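Local coordinates for protein tRNA (cytosine(38)-C(5))-methyltransferase (Schizosaccharomyces pombe, PDB 6FDF) that methylates cytosine 38 in the anticodon loop of tRNA(Asp), using S-adenosyl-L-methionine as the methyl donor, and has no DNA-methylation activity, at residues A[124-127]-A[128-132]; A[134-137]-A[138-142]; A[141-145]-A[146-150]; A[153-156]-A[157-161]. All blocks are in the same frame, centred on the assembly; numbering follows the deposited sequence.

Contact 1 of 4, residues A[124-127]-A[128-132]; sequences IENV and QGFEE
Phe130 N donates to Val127 O over 3.0 Å, with an N-H...O angle of 162°. The bond closes a type II beta turn from Val127 to Phe130. Gly129 takes the third position with positive phi, where a side chain would be jammed against the preceding carbonyl O. Its N also donates to Glu131 OE1 at 2.7 Å, on the syn side of the carboxylate.

The side chains of Asn126 and Phe130 cross at about a right angle. Phe130 CG stands anti to the backbone N (chi1 179°), putting it 3.8 Å from Asn126 CB. Asn126 OD1 comes obliquely to Phe130 CD1 at 3.6 Å, with amide and ring planes 38° apart. Weak bonds hold the amide: Val127 N donates to OD1, and ND2 reaches Glu125 O and Pro83 O. An alanine at Phe130 would remove the ring and is likely to open a gap beside the Asn126 amide and the predicted active-site Cys85.

Glu125, Asn126 and Val127 spell the Glu-Asn-Val signature of C5-methyltransferases. Glu125 OE1 is hydrogen-bonded to Ser82 OG. The turn follows strand 121-127 and leads into helix 134-145, where the Phe130 ring packs on Ala135 and Ala136. The ring also meets Trp169 of strand 168-175.

Contact 2 of 4, residues A[134-137]-A[138-142]; sequences KAAE and ECRKV
Glu138 N, Cys139 N, Arg140 N and Lys141 N donate to Lys134 O, Ala135 O, Ala136 O and Glu137 O. These are the regular i to i+4 bonds of helix 134-145. The bond from Arg140 N to Ala136 O is nearly straight, 2.9 Å long at 175°.

Packing comes from Arg140 over Ala136. Its CG stands anti to the carbonyl carbon (chi1 -57°), and the extended chain runs back over Ala136. The turn at chi4, 93°, lays one face of the guanidinium over Ala136 CB, 3.8 Å from Arg140 NH2. The guanidinium is also bonded outside the helix: NE pairs with Glu152 of strand 148-155 in a salt bridge, and NH1 donates to Glu131 O. A leucine in place of Arg140 would probably leave Glu152 without this cation and Glu131 O without this donor.

Charges gather along the exposed side. Lys141 NZ makes a weak salt bridge to Glu138 OE2 at 3.3 Å. Glu137 lies beside Lys141, pointing the same way, with OE2 4.0 Å from NZ. That is longer than a salt bridge. Glu137 OE2 and Glu138 OE2 are 4.4 Å apart. One lysine charge therefore lies near two carboxylates and is likely to ease their mutual repulsion.

Contact 3 of 4, residues A[141-145]-A[146-150]; sequences KVLRN and CGYNL
Helix 134-145 ends in a Schellman motif: Tyr148 N donates to Leu143 O at 2.9 Å, and Gly147 N donates to Arg144 O at 3.1 Å, with Gly147 as the C-prime residue. The second bond reaches the Arg144 carbonyl from above its plane, 67° out. Positive phi at Gly147 reverses the chain into strand 148-155. The short segments 141-145 and 148-150 then run at 133° to each other, their axes approaching to 7.1 Å.

Leu143 carries the apolar packing. Its two methyls meet different partners. Leu143 CD2 lies over one face of the Tyr148 ring, 3.9 Å from Tyr148 CD1, while Leu143 CD1 meets Leu150 CD1 at 4.1 Å. Tyr148 CG is anti to its carbonyl carbon (chi1 -71°), which brings the ring beside the helix end, with Leu143 O in the ring plane at its edge. The phenol OH is hydrogen-bonded to Pro119 O. Leu143 and Tyr148 both also pack on Ile122 of strand 121-127, so the helix end is joined to the central sheet. A water donates to Arg144 O at 2.8 Å and to Tyr148 O at 3.1 Å, bridging helix end and strand.

Contact 4 of 4, residues A[153-156]-A[157-161]; sequences GILS and PNQFN
A short 3-10 turn follows the end of strand 148-155, an outermost strand of the seven-stranded methyltransferase sheet, and Ser156 meets Gln159 across it. Gln159 N donates to Ser156 O over 3.0 Å, reaching the carbonyl from above its plane. Phe160 N makes the next i to i+3 bond, to Pro157 O at 2.8 Å.

The Gln159 side chain turns back on the same serine. Its CG stands anti to the carbonyl carbon (chi1 -60°) and the chain is extended at chi2, which carries the amide back along the end of the strand. There OE1 accepts from Ser156 N at 2.9 Å, with an N-H...O angle of 159°. Gln159 therefore binds both the N and the O of Ser156. The same OE1 lies 3.6 Å from Leu155 CD2, where the two side chains cross at about a right angle.

Phe160 meets the strand end with its ring edge. Ser156 O lies in the ring plane, 3.4 Å from CD1, and Leu155 CD2 lies near that plane, 4.3 Å from CZ. The ring also stacks on Phe187 and meets Tyr323 of helix 318-328. Leu155 packs on Leu324 of that helix, so strand end and turn share a buried apolar neighbourhood.

Ser156 OG is hydrogen-bonded to Arg166 N, in the return of the chain toward strand 168-175. Pro157, which has no N-H to offer, occupies the second position of the turn. Two successive i to i+3 bonds are the signature of a 3-10 turn, which here follows the edge strand of a Rossmann-like sheet.

Overall arrangement
The four contacts follow one another along the chain; none encloses another. Contact 1 closes the turn after strand 121-127. Contact 2 lies wholly within helix 134-145. Contact 3 begins on the last residues of contact 2, sharing Lys141 and Val142, and closes the turn into strand 148-155. Contact 4 closes the turn at the far end of that strand, its centre about 26 Å from that of contact 3. In space, contact 1 touches contact 2 where Ile124 meets Cys139, and touches contact 4 where Gln128 and Glu131 meet Ile154. Arg140 of contact 2 packs on Leu150 of contact 3. Together they trace a strand-helix-strand run from an inner strand of the sheet to its edge.

Contact 1 of 4, residues A[124-127]-A[128-132]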
# COMPACT_ATOMS: atom_id res chain seq x y z
N ILE A 124 11.57 -0.00 -0.75
CA ILE A 124 10.97 -1.01 0.11
C ILE A 124 9.85 -0.34 0.90
O ILE A 124 10.05 0.74 1.46
CB ILE A 124 12.00 -1.63 1.06
CG1 ILE A 124 13.22 -2.14 0.27
CG2 ILE A 124 11.39 -2.80 1.84
CD1 ILE A 124 14.33 -2.65 1.15
N GLU A 125 8.69 -0.99 0.96
CA GLU A 125 7.57 -0.50 1.75
C GLU A 125 7.13 -1.60 2.71
O GLU A 125 7.13 -2.78 2.35
CB GLU A 125 6.40 -0.08 0.85
CG GLU A 125 5.28 0.64 1.59
CD GLU A 125 4.09 -0.25 1.90
OE1 GLU A 125 4.19 -1.48 1.69
OE2 GLU A 125 3.06 0.28 2.34
N ASN A 126 6.77 -1.23 3.94
CA ASN A 126 6.32 -2.24 4.89
C ASN A 126 5.47 -1.57 5.96
O ASN A 126 5.30 -0.35 5.98
CB ASN A 126 7.50 -2.99 5.50
CG ASN A 126 7.21 -4.46 5.69
OD1 ASN A 126 6.79 -4.89 6.76
ND2 ASN A 126 7.40 -5.23 4.63
N VAL A 127 4.92 -2.38 6.86
CA VAL A 127 4.10 -1.87 7.96
C VAL A 127 4.99 -1.23 9.02
O VAL A 127 6.17 -1.56 9.17
CB VAL A 127 3.22 -2.97 8.57
CG1 VAL A 127 2.33 -3.60 7.50
CG2 VAL A 127 4.09 -4.02 9.24
N GLN A 128 4.41 -0.28 9.75
CA GLN A 128 5.09 0.31 10.89
C GLN A 128 5.49 -0.79 11.87
O GLN A 128 4.72 -1.71 12.16
CB GLN A 128 4.18 1.33 11.58
CG GLN A 128 4.84 2.08 12.72
CD GLN A 128 3.97 3.21 13.23
OE1 GLN A 128 2.75 3.20 13.05
NE2 GLN A 128 4.59 4.18 13.88
N GLY A 129 6.71 -0.68 12.39
CA GLY A 129 7.27 -1.71 13.23
C GLY A 129 8.23 -2.63 12.51
O GLY A 129 9.00 -3.34 13.16
N PHE A 130 8.21 -2.62 11.17
CA PHE A 130 9.27 -3.29 10.43
C PHE A 130 10.63 -2.76 10.85
O PHE A 130 11.60 -3.52 10.91
CB PHE A 130 9.07 -3.09 8.92
CG PHE A 130 10.15 -3.73 8.08
CD1 PHE A 130 10.16 -5.09 7.86
CD2 PHE A 130 11.16 -2.95 7.52
CE1 PHE A 130 11.16 -5.68 7.09
CE2 PHE A 130 12.16 -3.53 6.75
CZ PHE A 130 12.16 -4.90 6.54
N GLU A 131 10.71 -1.47 11.17
CA GLU A 131 12.01 -0.85 11.43
C GLU A 131 12.72 -1.46 12.63
O GLU A 131 13.94 -1.36 12.73
CB GLU A 131 11.86 0.66 11.63
CG GLU A 131 11.21 1.08 12.94
CD GLU A 131 9.70 0.92 12.93
OE1 GLU A 131 9.15 0.46 11.91
OE2 GLU A 131 9.07 1.28 13.95
N GLU A 132 11.98 -2.10 13.54
CA GLU A 132 12.57 -2.72 14.72
C GLU A 132 12.81 -4.21 14.54
O GLU A 132 13.24 -4.87 15.50
CB GLU A 132 11.67 -2.49 15.94
CG GLU A 132 11.59 -1.04 16.38
CD GLU A 132 10.69 -0.85 17.58
OE1 GLU A 132 10.02 -1.83 17.99
OE2 GLU A 132 10.65 0.27 18.13

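Contact 2 of 4, residues A[134-137]-A[138-142]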
# COMPACT_ATOMS: atom_id res chain seq x y z
N LYS A 134 14.16 -8.03 13.05
CA LYS A 134 15.39 -8.69 12.62
C LYS A 134 15.54 -8.64 11.10
O LYS A 134 16.66 -8.52 10.59
CB LYS A 134 15.41 -10.13 13.12
CG LYS A 134 15.56 -10.26 14.63
CD LYS A 134 15.56 -11.71 15.11
CE LYS A 134 14.15 -12.26 15.30
NZ LYS A 134 13.54 -12.76 14.03
N ALA A 135 14.43 -8.72 10.37
CA ALA A 135 14.50 -8.62 8.91
C ALA A 135 15.03 -7.25 8.47
O ALA A 135 15.81 -7.17 7.52
CB ALA A 135 13.12 -8.88 8.30
N ALA A 136 14.61 -6.18 9.15
CA ALA A 136 15.15 -4.86 8.81
C ALA A 136 16.64 -4.78 9.14
O ALA A 136 17.41 -4.15 8.41
CB ALA A 136 14.39 -3.76 9.54
N GLU A 137 17.05 -5.40 10.25
CA GLU A 137 18.47 -5.39 10.60
C GLU A 137 19.28 -6.10 9.52
O GLU A 137 20.34 -5.62 9.11
CB GLU A 137 18.66 -6.05 11.96
CG GLU A 137 20.09 -6.08 12.46
CD GLU A 137 20.22 -6.89 13.74
OE1 GLU A 137 19.34 -6.77 14.61
OE2 GLU A 137 21.20 -7.65 13.87
N GLU A 138 18.78 -7.24 9.03
CA GLU A 138 19.46 -7.96 7.97
C GLU A 138 19.47 -7.16 6.67
O GLU A 138 20.46 -7.17 5.93
CB GLU A 138 18.81 -9.33 7.75
CG GLU A 138 18.95 -10.26 8.95
CD GLU A 138 20.40 -10.56 9.26
OE1 GLU A 138 21.14 -10.97 8.34
OE2 GLU A 138 20.81 -10.38 10.43
N CYS A 139 18.37 -6.46 6.39
CA CYS A 139 18.29 -5.64 5.18
C CYS A 139 19.30 -4.50 5.21
O CYS A 139 20.03 -4.28 4.24
CB CYS A 139 16.87 -5.11 5.02
SG CYS A 139 16.67 -3.94 3.66
N ARG A 140 19.35 -3.74 6.31
CA ARG A 140 20.33 -2.65 6.40
C ARG A 140 21.75 -3.17 6.23
O ARG A 140 22.59 -2.53 5.58
CB ARG A 140 20.21 -1.92 7.74
CG ARG A 140 18.84 -1.34 8.03
CD ARG A 140 18.85 -0.47 9.28
NE ARG A 140 17.50 -0.05 9.63
CZ ARG A 140 16.72 -0.69 10.49
NH1 ARG A 140 15.49 -0.24 10.73
NH2 ARG A 140 17.16 -1.77 11.13
N LYS A 141 22.03 -4.35 6.80
CA LYS A 141 23.38 -4.90 6.77
C LYS A 141 23.81 -5.25 5.34
O LYS A 141 24.91 -4.88 4.91
CB LYS A 141 23.44 -6.13 7.68
CG LYS A 141 24.82 -6.60 8.05
CD LYS A 141 24.82 -7.24 9.43
CE LYS A 141 23.66 -8.21 9.62
NZ LYS A 141 23.68 -8.85 10.97
N VAL A 142 22.97 -5.97 4.60
CA VAL A 142 23.37 -6.38 3.26
C VAL A 142 23.41 -5.18 2.31
O VAL A 142 24.26 -5.11 1.42
CB VAL A 142 22.47 -7.51 2.73
CG1 VAL A 142 21.05 -7.03 2.50
CG2 VAL A 142 23.06 -8.10 1.44

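Contact 3 of 4, residues A[141-145]-A[146-150]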
# COMPACT_ATOMS: atom_id res chain seq x y z
N LYS A 141 22.03 -4.35 6.80
CA LYS A 141 23.38 -4.90 6.77
C LYS A 141 23.81 -5.25 5.34
O LYS A 141 24.91 -4.88 4.91
CB LYS A 141 23.44 -6.13 7.68
CG LYS A 141 24.82 -6.60 8.05
CD LYS A 141 24.82 -7.24 9.43
CE LYS A 141 23.66 -8.21 9.62
NZ LYS A 141 23.68 -8.85 10.97
N VAL A 142 22.97 -5.97 4.60
CA VAL A 142 23.37 -6.38 3.26
C VAL A 142 23.41 -5.18 2.31
O VAL A 142 24.26 -5.11 1.42
CB VAL A 142 22.47 -7.51 2.73
CG1 VAL A 142 21.05 -7.03 2.50
CG2 VAL A 142 23.06 -8.10 1.44
N LEU A 143 22.49 -4.23 2.49
CA LEU A 143 22.50 -3.04 1.64
C LEU A 143 23.75 -2.20 1.89
O LEU A 143 24.41 -1.75 0.94
CB LEU A 143 21.23 -2.21 1.86
CG LEU A 143 19.92 -2.83 1.39
CD1 LEU A 143 18.76 -1.85 1.55
CD2 LEU A 143 20.02 -3.29 -0.06
N ARG A 144 24.08 -1.96 3.16
CA ARG A 144 25.32 -1.26 3.49
C ARG A 144 26.54 -1.98 2.92
O ARG A 144 27.43 -1.35 2.33
CB ARG A 144 25.46 -1.11 5.01
CG ARG A 144 26.84 -0.65 5.48
CD ARG A 144 26.99 -0.64 7.00
NE ARG A 144 27.24 -1.97 7.57
CZ ARG A 144 26.42 -2.61 8.39
NH1 ARG A 144 25.27 -2.04 8.75
NH2 ARG A 144 26.74 -3.81 8.86
N ASN A 145 26.59 -3.30 3.05
CA ASN A 145 27.73 -4.06 2.54
C ASN A 145 27.80 -4.05 1.02
O ASN A 145 28.90 -4.15 0.46
CB ASN A 145 27.68 -5.49 3.07
CG ASN A 145 28.06 -5.58 4.52
OD1 ASN A 145 28.61 -4.64 5.10
ND2 ASN A 145 27.77 -6.72 5.14
N CYS A 146 26.66 -3.93 0.34
CA CYS A 146 26.65 -3.84 -1.12
C CYS A 146 26.72 -2.41 -1.62
O CYS A 146 26.45 -2.16 -2.80
CB CYS A 146 25.42 -4.54 -1.69
SG CYS A 146 25.48 -6.35 -1.56
N GLY A 147 27.09 -1.46 -0.77
CA GLY A 147 27.39 -0.11 -1.22
C GLY A 147 26.20 0.81 -1.36
O GLY A 147 26.34 1.88 -1.98
N TYR A 148 25.04 0.45 -0.82
CA TYR A 148 23.87 1.31 -0.91
C TYR A 148 23.86 2.36 0.19
O TYR A 148 24.29 2.12 1.32
CB TYR A 148 22.58 0.49 -0.83
CG TYR A 148 22.32 -0.35 -2.06
CD1 TYR A 148 22.86 -1.63 -2.18
CD2 TYR A 148 21.54 0.14 -3.11
CE1 TYR A 148 22.63 -2.39 -3.30
CE2 TYR A 148 21.31 -0.62 -4.24
CZ TYR A 148 21.86 -1.89 -4.33
OH TYR A 148 21.65 -2.66 -5.44
N ASN A 149 23.33 3.53 -0.17
CA ASN A 149 22.98 4.60 0.76
C ASN A 149 21.49 4.47 1.04
O ASN A 149 20.67 4.67 0.13
CB ASN A 149 23.33 5.96 0.17
CG ASN A 149 23.18 7.10 1.16
OD1 ASN A 149 22.23 7.14 1.95
ND2 ASN A 149 24.11 8.06 1.12
N LEU A 150 21.13 4.07 2.26
CA LEU A 150 19.75 3.80 2.64
C LEU A 150 19.23 4.90 3.56
O LEU A 150 19.86 5.22 4.57
CB LEU A 150 19.62 2.44 3.33
CG LEU A 150 18.25 2.07 3.90
CD1 LEU A 150 17.25 1.79 2.79
CD2 LEU A 150 18.35 0.88 4.84
O HOH W 1 27.27 1.37 1.85

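Contact 4 of 4, residues A[153-156]-A[157-161]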
# COMPACT_ATOMS: atom_id res chain seq x y z
N GLY A 153 12.02 5.98 6.84
CA GLY A 153 11.14 6.77 7.69
C GLY A 153 9.74 6.20 7.68
O GLY A 153 9.41 5.31 6.89
N ILE A 154 8.92 6.73 8.59
CA ILE A 154 7.50 6.38 8.69
C ILE A 154 6.69 7.56 8.17
O ILE A 154 6.90 8.70 8.61
CB ILE A 154 7.11 6.04 10.13
CG1 ILE A 154 8.07 5.03 10.74
CG2 ILE A 154 5.66 5.55 10.20
CD1 ILE A 154 7.96 3.66 10.14
N LEU A 155 5.76 7.28 7.26
CA LEU A 155 4.94 8.31 6.64
C LEU A 155 3.50 7.81 6.57
O LEU A 155 3.25 6.62 6.38
CB LEU A 155 5.44 8.68 5.23
CG LEU A 155 6.85 9.26 5.15
CD1 LEU A 155 7.36 9.24 3.71
CD2 LEU A 155 6.87 10.69 5.70
N SER A 156 2.56 8.74 6.71
CA SER A 156 1.16 8.42 6.58
C SER A 156 0.51 9.40 5.61
O SER A 156 0.96 10.54 5.49
CB SER A 156 0.45 8.50 7.95
OG SER A 156 -0.95 8.33 7.83
N PRO A 157 -0.55 8.98 4.90
CA PRO A 157 -1.18 9.90 3.94
C PRO A 157 -1.71 11.17 4.59
O PRO A 157 -1.77 12.21 3.93
CB PRO A 157 -2.30 9.04 3.33
CG PRO A 157 -1.83 7.63 3.50
CD PRO A 157 -1.10 7.61 4.82
N ASN A 158 -2.11 11.12 5.86
CA ASN A 158 -2.64 12.33 6.46
C ASN A 158 -1.56 13.37 6.77
O ASN A 158 -1.88 14.43 7.32
CB ASN A 158 -3.46 12.00 7.72
CG ASN A 158 -2.66 11.25 8.77
OD1 ASN A 158 -1.44 11.38 8.88
ND2 ASN A 158 -3.37 10.46 9.58
N GLN A 159 -0.30 13.09 6.41
CA GLN A 159 0.74 14.12 6.38
C GLN A 159 0.80 14.83 5.04
O GLN A 159 1.59 15.77 4.89
CB GLN A 159 2.10 13.49 6.68
CG GLN A 159 2.21 12.82 8.03
CD GLN A 159 3.56 12.17 8.22
OE1 GLN A 159 3.87 11.16 7.60
NE2 GLN A 159 4.40 12.77 9.07
N PHE A 160 0.00 14.39 4.07
CA PHE A 160 0.02 14.91 2.71
C PHE A 160 -1.38 15.36 2.31
O PHE A 160 -1.72 15.33 1.13
CB PHE A 160 0.55 13.86 1.74
CG PHE A 160 1.96 13.40 2.03
CD1 PHE A 160 2.20 12.37 2.93
CD2 PHE A 160 3.05 13.99 1.40
CE1 PHE A 160 3.49 11.94 3.20
CE2 PHE A 160 4.35 13.56 1.66
CZ PHE A 160 4.57 12.54 2.57
N ASN A 161 -2.19 15.78 3.29
CA ASN A 161 -3.54 16.29 3.04
C ASN A 161 -4.42 15.23 2.39
O ASN A 161 -5.16 15.51 1.44
CB ASN A 161 -3.52 17.53 2.17
CG ASN A 161 -4.85 18.27 2.14
OD1 ASN A 161 -5.67 18.15 3.05
ND2 ASN A 161 -5.07 19.04 1.07